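Local coordinates for outer membrane lipoprotein carrier protein LolA (Thermus thermophilus, PDB 2YZY) that probably carries lipoproteins or similar lipid-bearing cargo, although its function in this organism is not established, at residues T21-T26 with A46-R51; K17-P22 with F178-L183; A145-I150 with R159-D164; L40-Y45 with V55-P60. One frame throughout, in Å; residues are numbered along the deposited sequence.

Interaction 1 of 4, residues T21-T26 with A46-R51; sequences TPWQAT and ALPQAR
W23 and A46 face each other, and a methyl group lies on an indole. A46 CB sits over one face of the W23 ring system, 3.6 Å from the centroid of the five-membered ring and displaced toward the rim. This is a CH-pi contact. W23 CE2 comes within 3.4 Å of A46 CB, and NE1 is about as close. The indole gets there because W23 CG lies between the backbone N and the carbonyl carbon (chi1 58°), which lets the ring lean toward the A46 strand. An alanine in place of W23 would remove the indole and is likely to leave the A46 methyl without its aromatic cover.

The two backbones are joined at the same pair. W23 N donates to A46 O at 3.1 Å. A46 N donates to W23 O at 2.9 Å. A46 O also receives the CA-H of P22, with CA 3.2 Å from that oxygen. Beyond this pair two prolines add contacts. P22 CG presses on L47 CD1 at 3.3 Å, tighter than usual for two carbons. P48 CG lies 3.8 Å from T21 O.

Further out, F53 touches both W23 and A46, and V44 also touches W23. On the side of its strand away from A46, the chain is flanked by strand 169-180. The chain beyond L47 turns through a short 3-10 segment, where A50 N bonds back to L47 O. W23 and A46 form an antiparallel hydrogen-bonded pair at the open end of the beta hairpin of strands 23-30 and 39-47, in a LolA-like fold.

Interaction 2 of 4, residues K17-P22 with F178-L183; sequences KNLSTP and FKRTNL
The R180 guanidinium has its partners from N18 at its edge. N18 O lies almost in its plane, and N18 ND2 is close to that plane. L19 CD2 approaches both the guanidinium and the F178 ring obliquely, 3.7 Å from F178 CZ. R180 NH1 stands in plane at the edge of the same ring. These contacts tie the C-terminal end of helix 7-18 and the loop after it to the end of strand 169-180 in the LolA-like fold.

R180 NH2 donates to N18 O at 3.1 Å, and the bond is nearly straight (172°). The extended run from CG to NE carries the guanidinium across to the C-terminal end of the helix, where its positive charge probably suits the N18 carbonyl. The N18 amide plane is turned 63° from the guanidinium. N18 ND2 and R180 NH2 are both donors and do not bond each other. D154 OD1 accepts from both, as a salt bridge to R180, and P155 O takes another bond from N18 ND2. A leucine in place of R180 would probably leave N18 O without this donor and D154 without its charged mate.

P22 is the other meeting point. Its ring lies beside the T181 backbone, with P22 CB 3.2 Å from T181 O, and CB also nears L183 CD1 at 4.4 Å. T181 N donates to P22 O at 3.0 Å, reaching it from 48° above the carbonyl plane.

Interaction 3 of 4, residues A145-I150 with R159-D164; sequences AMELYI and RFVFLD
A145, E147 and Y149 form antiparallel hydrogen-bonded pairs with L163, V161 and R159, in strands whose axes run 170° to each other and come within 4.6 Å. The A145-L163 and E147-V161 pairs are each bonded in both directions. In the second, E147 N donates to V161 O at 2.7 Å, and V161 N returns a bond to E147 O. Between these pairs stand two non-hydrogen-bonded ones, M146 with F162 and L148 with F160, on one face of the sheet.

On that face L148 CD1 lies over the F160 ring, 3.7 Å from its centroid, in a CH-pi contact. L148 CG is anti to the backbone N (chi1 175°), which directs the branch at the ring beside it. M146 CE meets the edge of the same ring. M146 also runs alongside F162, with SD 5.1 Å from the ring centroid and oblique to it, a Met-aromatic contact. F143 meets F162 edge-to-face.

The two strands are a beta hairpin of the LolA-like fold, 145-151 with 156-163. The face with L148 is turned to helix 7-18, whose L12 touches it.

The other face carries A145, E147, Y149, R159, V161 and L163. Y149 lies beside R159, with Y149 CD2 3.7 Å from R159 CB. Y149 OH donates to E147 OE1 at 2.6 Å, from above the carboxylate plane. E147 OE2 binds a diol molecule, probably from the crystallisation liquor. R159 NH2 forms a salt bridge with D172. V161 CG2 sits at the edge of the Y149 ring, 4.1 Å from CE2.

Interaction 4 of 4, residues L40-Y45 with V55-P60; sequences LLARVY and VEFLKP
L41 lies against both L58 and K59. L41 CB is 3.7 Å from K59 CB, and the K59 chain runs extended past the leucine as far as CE. L41 CD2 meets L58 CB at 3.9 Å. L41 O accepts two bonds, from L58 N at 2.7 Å and K59 N at 3.2 Å, both from the same face of its carbonyl plane. L41 N in turn donates to K59 O.

L58 reaches on to R43. Its CD1 lies over one face of the guanidinium, 3.6 Å from R43 NH1. The extended R43 chain does not touch the E56 carboxylate. A water bridges them instead, accepting from R43 NH1 at 2.9 Å and donating to E56 OE1. A second water links E56 OE1 to Y45 OH. E56 OE2 is taken by salt bridges to R54 and R190.

The opposite face of the sheet has A42 CB against V55 CG1 and F57 CD1. V55 CG1 lies over one face of the F57 ring. The register shifts by one residue where L58 and K59 both face L41, which makes a classic beta bulge in the hairpin of strands 39-47 and 52-59.

Interactions 1 and 2 share T21 and P22, and their centres are about 5 Å apart. Q24 N probably bonds to K179 O, linking strand 23-30 to 169-180. Interaction 4 lies about 15 Å from interaction 1 between centres. Both use strand 39-47, and A25 O probably accepts from V44 N. Interaction 3 stands apart, about 22 Å from the centre of interaction 1, on the other side of the chain's centre. Interactions 1, 3 and 4 each join the two strands of a hairpin. Interaction 2 spans 3 and 4 along the chain. Strand 23-30 thus lies between late strand 169-180 and its own hairpin partner 39-47, so early and late parts of the chain meet side by side.

Interaction 1 of 4, residues T21-T26 with A46-R51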
loop_
_atom_site.group_PDB
_atom_site.type_symbol
_atom_site.label_atom_id
_atom_site.label_comp_id
_atom_site.label_asym_id
_atom_site.label_seq_id
_atom_site.Cartn_x
_atom_site.Cartn_y
_atom_site.Cartn_z
ATOM N N THR A 21 13.028 2.223 8.116
ATOM C CA THR A 21 12.634 2.352 9.517
ATOM C C THR A 21 11.106 2.312 9.575
ATOM O O THR A 21 10.440 2.507 8.560
ATOM C CB THR A 21 13.144 3.674 10.134
ATOM O OG1 THR A 21 12.722 4.777 9.325
ATOM C CG2 THR A 21 14.669 3.664 10.228
ATOM N N PRO A 22 10.529 2.063 10.761
ATOM C CA PRO A 22 9.069 1.999 10.883
ATOM C C PRO A 22 8.314 3.246 10.435
ATOM O O PRO A 22 8.750 4.378 10.659
ATOM C CB PRO A 22 8.853 1.708 12.369
ATOM C CG PRO A 22 10.103 0.990 12.763
ATOM C CD PRO A 22 11.175 1.766 12.051
ATOM N N TRP A 23 7.172 3.023 9.798
ATOM C CA TRP A 23 6.347 4.124 9.337
ATOM C C TRP A 23 4.897 3.689 9.214
ATOM O O TRP A 23 4.586 2.499 9.226
ATOM C CB TRP A 23 6.852 4.659 7.985
ATOM C CG TRP A 23 6.902 3.639 6.875
ATOM C CD1 TRP A 23 7.966 2.853 6.525
ATOM C CD2 TRP A 23 5.828 3.271 5.998
ATOM N NE1 TRP A 23 7.618 2.017 5.488
ATOM C CE2 TRP A 23 6.311 2.251 5.146
ATOM C CE3 TRP A 23 4.502 3.703 5.853
ATOM C CZ2 TRP A 23 5.515 1.654 4.165
ATOM C CZ3 TRP A 23 3.708 3.108 4.876
ATOM C CH2 TRP A 23 4.221 2.092 4.045
ATOM N N GLN A 24 4.011 4.672 9.124
ATOM C CA GLN A 24 2.594 4.409 8.962
ATOM C C GLN A 24 2.034 5.473 8.039
ATOM O O GLN A 24 2.641 6.537 7.856
ATOM C CB GLN A 24 1.867 4.380 10.318
ATOM C CG GLN A 24 2.101 5.555 11.250
ATOM C CD GLN A 24 1.590 5.267 12.661
ATOM O OE1 GLN A 24 1.937 4.253 13.260
ATOM N NE2 GLN A 24 0.766 6.157 13.192
ATOM N N ALA A 25 0.892 5.175 7.431
ATOM C CA ALA A 25 0.287 6.107 6.498
ATOM C C ALA A 25 -1.200 5.865 6.339
ATOM O O ALA A 25 -1.746 4.878 6.833
ATOM C CB ALA A 25 0.971 5.983 5.137
ATOM N N THR A 26 -1.849 6.796 5.653
ATOM C CA THR A 26 -3.269 6.697 5.373
ATOM C C THR A 26 -3.395 6.658 3.860
ATOM O O THR A 26 -2.838 7.509 3.167
ATOM C CB THR A 26 -4.029 7.916 5.911
ATOM O OG1 THR A 26 -3.860 7.983 7.330
ATOM C CG2 THR A 26 -5.524 7.819 5.570
ATOM N N ALA A 46 4.153 -0.298 8.800
ATOM C CA ALA A 46 5.311 -1.061 8.361
ATOM C C ALA A 46 6.422 -1.102 9.397
ATOM O O ALA A 46 6.795 -0.079 9.964
ATOM C CB ALA A 46 5.858 -0.470 7.059
ATOM N N LEU A 47 6.934 -2.305 9.638
ATOM C CA LEU A 47 8.049 -2.523 10.552
ATOM C C LEU A 47 9.013 -3.348 9.695
ATOM O O LEU A 47 9.082 -4.572 9.812
ATOM C CB LEU A 47 7.591 -3.309 11.787
ATOM C CG LEU A 47 8.609 -3.509 12.918
ATOM C CD1 LEU A 47 9.231 -2.179 13.315
ATOM C CD2 LEU A 47 7.918 -4.152 14.108
ATOM N N PRO A 48 9.755 -2.673 8.799
ATOM C CA PRO A 48 10.724 -3.278 7.877
ATOM C C PRO A 48 11.708 -4.282 8.459
ATOM O O PRO A 48 11.887 -5.365 7.906
ATOM C CB PRO A 48 11.434 -2.065 7.283
ATOM C CG PRO A 48 10.360 -1.027 7.272
ATOM C CD PRO A 48 9.737 -1.208 8.637
ATOM N N GLN A 49 12.345 -3.929 9.569
ATOM C CA GLN A 49 13.325 -4.819 10.182
ATOM C C GLN A 49 12.749 -6.175 10.583
ATOM O O GLN A 49 13.465 -7.180 10.597
ATOM C CB GLN A 49 13.963 -4.137 11.395
ATOM C CG GLN A 49 15.105 -4.924 12.012
ATOM C CD GLN A 49 15.960 -4.077 12.934
ATOM O OE1 GLN A 49 15.467 -3.500 13.904
ATOM N NE2 GLN A 49 17.253 -3.996 12.633
ATOM N N ALA A 50 11.458 -6.209 10.898
ATOM C CA ALA A 50 10.803 -7.452 11.294
ATOM C C ALA A 50 10.020 -8.056 10.131
ATOM O O ALA A 50 9.368 -9.090 10.281
ATOM C CB ALA A 50 9.868 -7.196 12.475
ATOM N N ARG A 51 10.096 -7.409 8.972
ATOM C CA ARG A 51 9.379 -7.864 7.787
ATOM C C ARG A 51 7.890 -8.003 8.086
ATOM O O ARG A 51 7.251 -8.967 7.669
ATOM C CB ARG A 51 9.934 -9.205 7.293
ATOM C CG ARG A 51 11.326 -9.124 6.684
ATOM C CD ARG A 51 11.674 -10.420 5.959
ATOM N NE ARG A 51 12.954 -10.344 5.262
ATOM C CZ ARG A 51 14.133 -10.237 5.867
ATOM N NH1 ARG A 51 14.198 -10.192 7.191
ATOM N NH2 ARG A 51 15.245 -10.175 5.148
#

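Interaction 2 of 4, residues K17-P22 with F178-L183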
loop_
_atom_site.group_PDB
_atom_site.type_symbol
_atom_site.label_atom_id
_atom_site.label_comp_id
_atom_site.label_asym_id
_atom_site.label_seq_id
_atom_site.Cartn_x
_atom_site.Cartn_y
_atom_site.Cartn_z
ATOM N N LYS A 17 15.501 2.226 0.627
ATOM C CA LYS A 17 16.462 2.599 1.659
ATOM C C LYS A 17 15.888 3.664 2.588
ATOM O O LYS A 17 16.115 3.632 3.797
ATOM C CB LYS A 17 17.754 3.131 1.029
ATOM C CG LYS A 17 18.787 2.074 0.641
ATOM C CD LYS A 17 18.424 1.304 -0.621
ATOM C CE LYS A 17 17.438 0.183 -0.348
ATOM N NZ LYS A 17 17.182 -0.610 -1.580
ATOM N N ASN A 18 15.135 4.598 2.016
ATOM C CA ASN A 18 14.546 5.691 2.778
ATOM C C ASN A 18 13.418 5.255 3.711
ATOM O O ASN A 18 13.095 5.960 4.665
ATOM C CB ASN A 18 14.037 6.773 1.817
ATOM C CG ASN A 18 13.648 8.052 2.531
ATOM O OD1 ASN A 18 14.417 8.590 3.328
ATOM N ND2 ASN A 18 12.453 8.555 2.239
ATOM N N LEU A 19 12.821 4.098 3.434
ATOM C CA LEU A 19 11.733 3.589 4.264
ATOM C C LEU A 19 12.132 2.308 4.988
ATOM O O LEU A 19 11.323 1.390 5.138
ATOM C CB LEU A 19 10.492 3.323 3.409
ATOM C CG LEU A 19 9.841 4.546 2.756
ATOM C CD1 LEU A 19 8.653 4.106 1.916
ATOM C CD2 LEU A 19 9.404 5.528 3.833
ATOM N N SER A 20 13.382 2.254 5.439
ATOM C CA SER A 20 13.895 1.083 6.143
ATOM C C SER A 20 13.551 1.098 7.633
ATOM O O SER A 20 13.761 0.108 8.333
ATOM C CB SER A 20 15.414 0.986 5.958
ATOM O OG SER A 20 16.066 2.135 6.469
ATOM N N THR A 21 13.028 2.223 8.116
ATOM C CA THR A 21 12.634 2.352 9.517
ATOM C C THR A 21 11.106 2.312 9.575
ATOM O O THR A 21 10.440 2.507 8.560
ATOM C CB THR A 21 13.144 3.674 10.134
ATOM O OG1 THR A 21 12.722 4.777 9.325
ATOM C CG2 THR A 21 14.669 3.664 10.228
ATOM N N PRO A 22 10.529 2.063 10.761
ATOM C CA PRO A 22 9.069 1.999 10.883
ATOM C C PRO A 22 8.314 3.246 10.435
ATOM O O PRO A 22 8.750 4.378 10.659
ATOM C CB PRO A 22 8.853 1.708 12.369
ATOM C CG PRO A 22 10.103 0.990 12.763
ATOM C CD PRO A 22 11.175 1.766 12.051
ATOM N N PHE A 178 1.239 10.492 6.184
ATOM C CA PHE A 178 2.430 9.665 6.368
ATOM C C PHE A 178 3.181 10.131 7.603
ATOM O O PHE A 178 3.238 11.327 7.890
ATOM C CB PHE A 178 3.356 9.791 5.153
ATOM C CG PHE A 178 4.675 9.077 5.314
ATOM C CD1 PHE A 178 4.787 7.720 5.035
ATOM C CD2 PHE A 178 5.804 9.767 5.757
ATOM C CE1 PHE A 178 6.006 7.051 5.192
ATOM C CE2 PHE A 178 7.025 9.111 5.919
ATOM C CZ PHE A 178 7.127 7.750 5.635
ATOM N N LYS A 179 3.775 9.183 8.316
ATOM C CA LYS A 179 4.524 9.508 9.518
ATOM C C LYS A 179 5.517 8.411 9.867
ATOM O O LYS A 179 5.181 7.228 9.829
ATOM C CB LYS A 179 3.549 9.702 10.686
ATOM C CG LYS A 179 4.181 9.684 12.068
ATOM C CD LYS A 179 3.108 9.684 13.150
ATOM C CE LYS A 179 3.715 9.547 14.538
ATOM N NZ LYS A 179 4.669 10.646 14.839
ATOM N N ARG A 180 6.749 8.800 10.176
ATOM C CA ARG A 180 7.741 7.827 10.596
ATOM C C ARG A 180 7.449 7.654 12.078
ATOM O O ARG A 180 7.105 8.618 12.765
ATOM C CB ARG A 180 9.166 8.349 10.382
ATOM C CG ARG A 180 9.603 8.324 8.924
ATOM C CD ARG A 180 11.112 8.439 8.793
ATOM N NE ARG A 180 11.558 8.204 7.422
ATOM C CZ ARG A 180 11.322 9.027 6.405
ATOM N NH1 ARG A 180 10.644 10.149 6.599
ATOM N NH2 ARG A 180 11.760 8.722 5.191
ATOM N N THR A 181 7.579 6.436 12.581
ATOM C CA THR A 181 7.265 6.199 13.977
ATOM C C THR A 181 7.988 4.964 14.491
ATOM O O THR A 181 8.972 4.515 13.905
ATOM C CB THR A 181 5.740 6.002 14.119
ATOM O OG1 THR A 181 5.392 5.810 15.495
ATOM C CG2 THR A 181 5.289 4.794 13.301
ATOM N N ASN A 182 7.520 4.445 15.617
ATOM C CA ASN A 182 8.079 3.228 16.170
ATOM C C ASN A 182 6.905 2.277 16.330
ATOM O O ASN A 182 5.830 2.675 16.780
ATOM C CB ASN A 182 8.749 3.473 17.521
ATOM C CG ASN A 182 9.420 2.225 18.058
ATOM O OD1 ASN A 182 9.990 1.442 17.294
ATOM N ND2 ASN A 182 9.366 2.034 19.371
ATOM N N LEU A 183 7.107 1.025 15.949
ATOM C CA LEU A 183 6.053 0.025 16.037
ATOM C C LEU A 183 6.639 -1.266 16.564
ATOM O O LEU A 183 7.847 -1.502 16.448
ATOM C CB LEU A 183 5.442 -0.209 14.654
ATOM C CG LEU A 183 4.803 1.009 13.988
ATOM C CD1 LEU A 183 4.607 0.743 12.497
ATOM C CD2 LEU A 183 3.472 1.330 14.663
#

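Interaction 3 of 4, residues A145-I150 with R159-D164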
loop_
_atom_site.group_PDB
_atom_site.type_symbol
_atom_site.label_atom_id
_atom_site.label_comp_id
_atom_site.label_asym_id
_atom_site.label_seq_id
_atom_site.Cartn_x
_atom_site.Cartn_y
_atom_site.Cartn_z
ATOM N N ALA A 145 -1.804 -0.304 -17.817
ATOM C CA ALA A 145 -0.655 0.502 -17.434
ATOM C C ALA A 145 -0.873 1.163 -16.082
ATOM O O ALA A 145 -1.986 1.173 -15.558
ATOM C CB ALA A 145 -0.391 1.565 -18.494
ATOM N N MET A 146 0.197 1.713 -15.522
ATOM C CA MET A 146 0.098 2.373 -14.232
ATOM C C MET A 146 1.016 3.576 -14.123
ATOM O O MET A 146 1.995 3.710 -14.863
ATOM C CB MET A 146 0.428 1.393 -13.105
ATOM C CG MET A 146 1.903 1.049 -12.991
ATOM S SD MET A 146 2.271 -0.001 -11.569
ATOM C CE MET A 146 2.268 1.188 -10.247
ATOM N N GLU A 147 0.670 4.456 -13.193
ATOM C CA GLU A 147 1.450 5.648 -12.907
ATOM C C GLU A 147 1.810 5.532 -11.434
ATOM O O GLU A 147 0.956 5.203 -10.609
ATOM C CB GLU A 147 0.616 6.914 -13.132
ATOM C CG GLU A 147 0.101 7.081 -14.556
ATOM C CD GLU A 147 -0.832 8.269 -14.713
ATOM O OE1 GLU A 147 -1.184 8.905 -13.696
ATOM O OE2 GLU A 147 -1.224 8.565 -15.861
ATOM N N LEU A 148 3.074 5.776 -11.109
ATOM C CA LEU A 148 3.538 5.730 -9.729
ATOM C C LEU A 148 4.244 7.050 -9.457
ATOM O O LEU A 148 5.205 7.397 -10.140
ATOM C CB LEU A 148 4.512 4.565 -9.515
ATOM C CG LEU A 148 5.167 4.478 -8.127
ATOM C CD1 LEU A 148 4.093 4.395 -7.047
ATOM C CD2 LEU A 148 6.078 3.259 -8.056
ATOM N N TYR A 149 3.754 7.789 -8.468
ATOM C CA TYR A 149 4.327 9.083 -8.112
ATOM C C TYR A 149 5.146 8.974 -6.836
ATOM O O TYR A 149 4.655 8.496 -5.809
ATOM C CB TYR A 149 3.201 10.105 -7.949
ATOM C CG TYR A 149 2.427 10.328 -9.227
ATOM C CD1 TYR A 149 2.819 11.307 -10.139
ATOM C CD2 TYR A 149 1.328 9.533 -9.547
ATOM C CE1 TYR A 149 2.132 11.489 -11.341
ATOM C CE2 TYR A 149 0.635 9.706 -10.744
ATOM C CZ TYR A 149 1.045 10.687 -11.635
ATOM O OH TYR A 149 0.367 10.864 -12.819
ATOM N N ILE A 150 6.397 9.422 -6.916
ATOM C CA ILE A 150 7.331 9.365 -5.794
ATOM C C ILE A 150 7.815 10.754 -5.389
ATOM O O ILE A 150 8.357 11.496 -6.213
ATOM C CB ILE A 150 8.575 8.518 -6.161
ATOM C CG1 ILE A 150 8.147 7.124 -6.640
ATOM C CG2 ILE A 150 9.527 8.437 -4.969
ATOM C CD1 ILE A 150 7.388 6.302 -5.601
ATOM N N ARG A 159 1.199 8.306 -4.808
ATOM C CA ARG A 159 0.004 7.960 -5.566
ATOM C C ARG A 159 0.228 6.824 -6.560
ATOM O O ARG A 159 1.279 6.740 -7.195
ATOM C CB ARG A 159 -0.465 9.215 -6.314
ATOM C CG ARG A 159 -1.797 9.115 -7.028
ATOM C CD ARG A 159 -2.057 10.411 -7.778
ATOM N NE ARG A 159 -3.402 10.485 -8.339
ATOM C CZ ARG A 159 -3.830 11.495 -9.088
ATOM N NH1 ARG A 159 -3.017 12.508 -9.358
ATOM N NH2 ARG A 159 -5.069 11.494 -9.564
ATOM N N PHE A 160 -0.771 5.953 -6.680
ATOM C CA PHE A 160 -0.732 4.824 -7.607
ATOM C C PHE A 160 -1.974 4.936 -8.483
ATOM O O PHE A 160 -3.089 5.038 -7.970
ATOM C CB PHE A 160 -0.796 3.488 -6.856
ATOM C CG PHE A 160 0.331 3.265 -5.885
ATOM C CD1 PHE A 160 1.351 2.367 -6.180
ATOM C CD2 PHE A 160 0.348 3.920 -4.657
ATOM C CE1 PHE A 160 2.373 2.119 -5.262
ATOM C CE2 PHE A 160 1.367 3.680 -3.732
ATOM C CZ PHE A 160 2.379 2.778 -4.035
ATOM N N VAL A 161 -1.788 4.909 -9.799
ATOM C CA VAL A 161 -2.914 5.005 -10.723
ATOM C C VAL A 161 -2.853 3.864 -11.727
ATOM O O VAL A 161 -1.857 3.703 -12.429
ATOM C CB VAL A 161 -2.902 6.337 -11.508
ATOM C CG1 VAL A 161 -4.157 6.439 -12.359
ATOM C CG2 VAL A 161 -2.818 7.515 -10.553
ATOM N N PHE A 162 -3.920 3.076 -11.787
ATOM C CA PHE A 162 -4.001 1.942 -12.703
ATOM C C PHE A 162 -4.988 2.265 -13.818
ATOM O O PHE A 162 -6.118 2.680 -13.558
ATOM C CB PHE A 162 -4.440 0.697 -11.930
ATOM C CG PHE A 162 -3.461 0.276 -10.874
ATOM C CD1 PHE A 162 -2.388 -0.552 -11.191
ATOM C CD2 PHE A 162 -3.573 0.760 -9.573
ATOM C CE1 PHE A 162 -1.437 -0.890 -10.230
ATOM C CE2 PHE A 162 -2.628 0.429 -8.603
ATOM C CZ PHE A 162 -1.556 -0.398 -8.934
ATOM N N LEU A 163 -4.553 2.069 -15.060
ATOM C CA LEU A 163 -5.372 2.378 -16.228
ATOM C C LEU A 163 -5.668 1.164 -17.103
ATOM O O LEU A 163 -4.870 0.233 -17.172
ATOM C CB LEU A 163 -4.653 3.417 -17.090
ATOM C CG LEU A 163 -4.059 4.643 -16.391
ATOM C CD1 LEU A 163 -3.197 5.415 -17.378
ATOM C CD2 LEU A 163 -5.169 5.515 -15.838
ATOM N N ASP A 164 -6.811 1.183 -17.783
ATOM C CA ASP A 164 -7.148 0.082 -18.677
ATOM C C ASP A 164 -6.614 0.417 -20.068
ATOM O O ASP A 164 -5.869 1.385 -20.234
ATOM C CB ASP A 164 -8.667 -0.169 -18.722
ATOM C CG ASP A 164 -9.445 0.953 -19.391
ATOM O OD1 ASP A 164 -8.837 1.823 -20.049
ATOM O OD2 ASP A 164 -10.689 0.951 -19.271
#

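Interaction 4 of 4, residues L40-Y45 with V55-P60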
loop_
_atom_site.group_PDB
_atom_site.type_symbol
_atom_site.label_atom_id
_atom_site.label_comp_id
_atom_site.label_asym_id
_atom_site.label_seq_id
_atom_site.Cartn_x
_atom_site.Cartn_y
_atom_site.Cartn_z
ATOM N N LEU A 40 -12.005 3.727 -1.171
ATOM C CA LEU A 40 -11.181 2.865 -0.340
ATOM C C LEU A 40 -10.436 3.763 0.641
ATOM O O LEU A 40 -9.880 4.793 0.258
ATOM C CB LEU A 40 -10.168 2.086 -1.188
ATOM C CG LEU A 40 -9.236 1.144 -0.417
ATOM C CD1 LEU A 40 -10.036 -0.019 0.139
ATOM C CD2 LEU A 40 -8.139 0.629 -1.336
ATOM N N LEU A 41 -10.451 3.385 1.914
ATOM C CA LEU A 41 -9.738 4.143 2.933
ATOM C C LEU A 41 -9.111 3.131 3.872
ATOM O O LEU A 41 -9.783 2.210 4.332
ATOM C CB LEU A 41 -10.680 5.062 3.714
ATOM C CG LEU A 41 -10.001 5.913 4.798
ATOM C CD1 LEU A 41 -9.016 6.887 4.156
ATOM C CD2 LEU A 41 -11.048 6.691 5.581
ATOM N N ALA A 42 -7.825 3.293 4.154
ATOM C CA ALA A 42 -7.150 2.359 5.037
ATOM C C ALA A 42 -5.925 2.972 5.691
ATOM O O ALA A 42 -5.383 3.968 5.217
ATOM C CB ALA A 42 -6.737 1.124 4.248
ATOM N N ARG A 43 -5.508 2.383 6.804
ATOM C CA ARG A 43 -4.298 2.831 7.477
ATOM C C ARG A 43 -3.283 1.728 7.215
ATOM O O ARG A 43 -3.627 0.547 7.210
ATOM C CB ARG A 43 -4.515 2.999 8.982
ATOM C CG ARG A 43 -5.391 4.186 9.370
ATOM C CD ARG A 43 -5.307 4.427 10.874
ATOM N NE ARG A 43 -6.085 5.580 11.320
ATOM C CZ ARG A 43 -7.338 5.520 11.762
ATOM N NH1 ARG A 43 -7.975 4.356 11.823
ATOM N NH2 ARG A 43 -7.947 6.628 12.165
ATOM N N VAL A 44 -2.038 2.118 6.980
ATOM C CA VAL A 44 -0.975 1.162 6.688
ATOM C C VAL A 44 0.156 1.294 7.706
ATOM O O VAL A 44 0.504 2.397 8.112
ATOM C CB VAL A 44 -0.434 1.396 5.264
ATOM C CG1 VAL A 44 0.664 0.409 4.953
ATOM C CG2 VAL A 44 -1.575 1.277 4.251
ATOM N N TYR A 45 0.719 0.156 8.111
ATOM C CA TYR A 45 1.794 0.116 9.099
ATOM C C TYR A 45 2.924 -0.766 8.612
ATOM O O TYR A 45 2.690 -1.859 8.099
ATOM C CB TYR A 45 1.264 -0.446 10.419
ATOM C CG TYR A 45 0.165 0.392 11.011
ATOM C CD1 TYR A 45 0.454 1.416 11.908
ATOM C CD2 TYR A 45 -1.162 0.212 10.613
ATOM C CE1 TYR A 45 -0.545 2.248 12.394
ATOM C CE2 TYR A 45 -2.167 1.040 11.088
ATOM C CZ TYR A 45 -1.852 2.054 11.976
ATOM O OH TYR A 45 -2.846 2.889 12.429
ATOM N N VAL A 55 -2.350 -3.689 7.203
ATOM C CA VAL A 55 -3.251 -2.760 6.532
ATOM C C VAL A 55 -4.605 -2.880 7.221
ATOM O O VAL A 55 -5.127 -3.985 7.394
ATOM C CB VAL A 55 -3.401 -3.101 5.035
ATOM C CG1 VAL A 55 -4.353 -2.107 4.371
ATOM C CG2 VAL A 55 -2.028 -3.077 4.359
ATOM N N GLU A 56 -5.159 -1.744 7.635
ATOM C CA GLU A 56 -6.447 -1.715 8.328
ATOM C C GLU A 56 -7.443 -0.937 7.483
ATOM O O GLU A 56 -7.215 0.222 7.149
ATOM C CB GLU A 56 -6.277 -1.064 9.705
ATOM C CG GLU A 56 -5.355 -1.875 10.616
ATOM C CD GLU A 56 -5.103 -1.233 11.964
ATOM O OE1 GLU A 56 -5.769 -0.227 12.293
ATOM O OE2 GLU A 56 -4.235 -1.750 12.701
ATOM N N PHE A 57 -8.555 -1.579 7.147
ATOM C CA PHE A 57 -9.559 -0.953 6.297
ATOM C C PHE A 57 -10.647 -0.185 7.025
ATOM O O PHE A 57 -11.172 -0.634 8.048
ATOM C CB PHE A 57 -10.175 -2.023 5.398
ATOM C CG PHE A 57 -9.174 -2.693 4.510
ATOM C CD1 PHE A 57 -8.831 -2.134 3.283
ATOM C CD2 PHE A 57 -8.529 -3.855 4.921
ATOM C CE1 PHE A 57 -7.858 -2.724 2.480
ATOM C CE2 PHE A 57 -7.553 -4.453 4.125
ATOM C CZ PHE A 57 -7.218 -3.885 2.903
ATOM N N LEU A 58 -10.977 0.982 6.472
ATOM C CA LEU A 58 -12.002 1.860 7.026
ATOM C C LEU A 58 -13.198 2.041 6.083
ATOM O O LEU A 58 -14.322 2.250 6.535
ATOM C CB LEU A 58 -11.381 3.221 7.360
ATOM C CG LEU A 58 -10.343 3.170 8.488
ATOM C CD1 LEU A 58 -9.574 4.482 8.547
ATOM C CD2 LEU A 58 -11.037 2.891 9.812
ATOM N N LYS A 59 -12.942 1.983 4.778
ATOM C CA LYS A 59 -13.984 2.113 3.755
ATOM C C LYS A 59 -13.589 1.200 2.602
ATOM O O LYS A 59 -12.405 0.995 2.354
ATOM C CB LYS A 59 -14.068 3.547 3.238
ATOM C CG LYS A 59 -14.449 4.584 4.272
ATOM C CD LYS A 59 -14.539 5.950 3.601
ATOM C CE LYS A 59 -14.788 7.052 4.605
ATOM N NZ LYS A 59 -14.830 8.375 3.915
ATOM N N PRO A 60 -14.569 0.657 1.864
ATOM C CA PRO A 60 -16.018 0.817 2.004
ATOM C C PRO A 60 -16.621 -0.019 3.127
ATOM O O PRO A 60 -15.905 -0.694 3.864
ATOM C CB PRO A 60 -16.528 0.402 0.634
ATOM C CG PRO A 60 -15.610 -0.713 0.280
ATOM C CD PRO A 60 -14.250 -0.174 0.686
HETATM O O HOH W 1 -7.724 1.502 11.365
HETATM O O HOH W 2 -4.735 1.521 14.014
#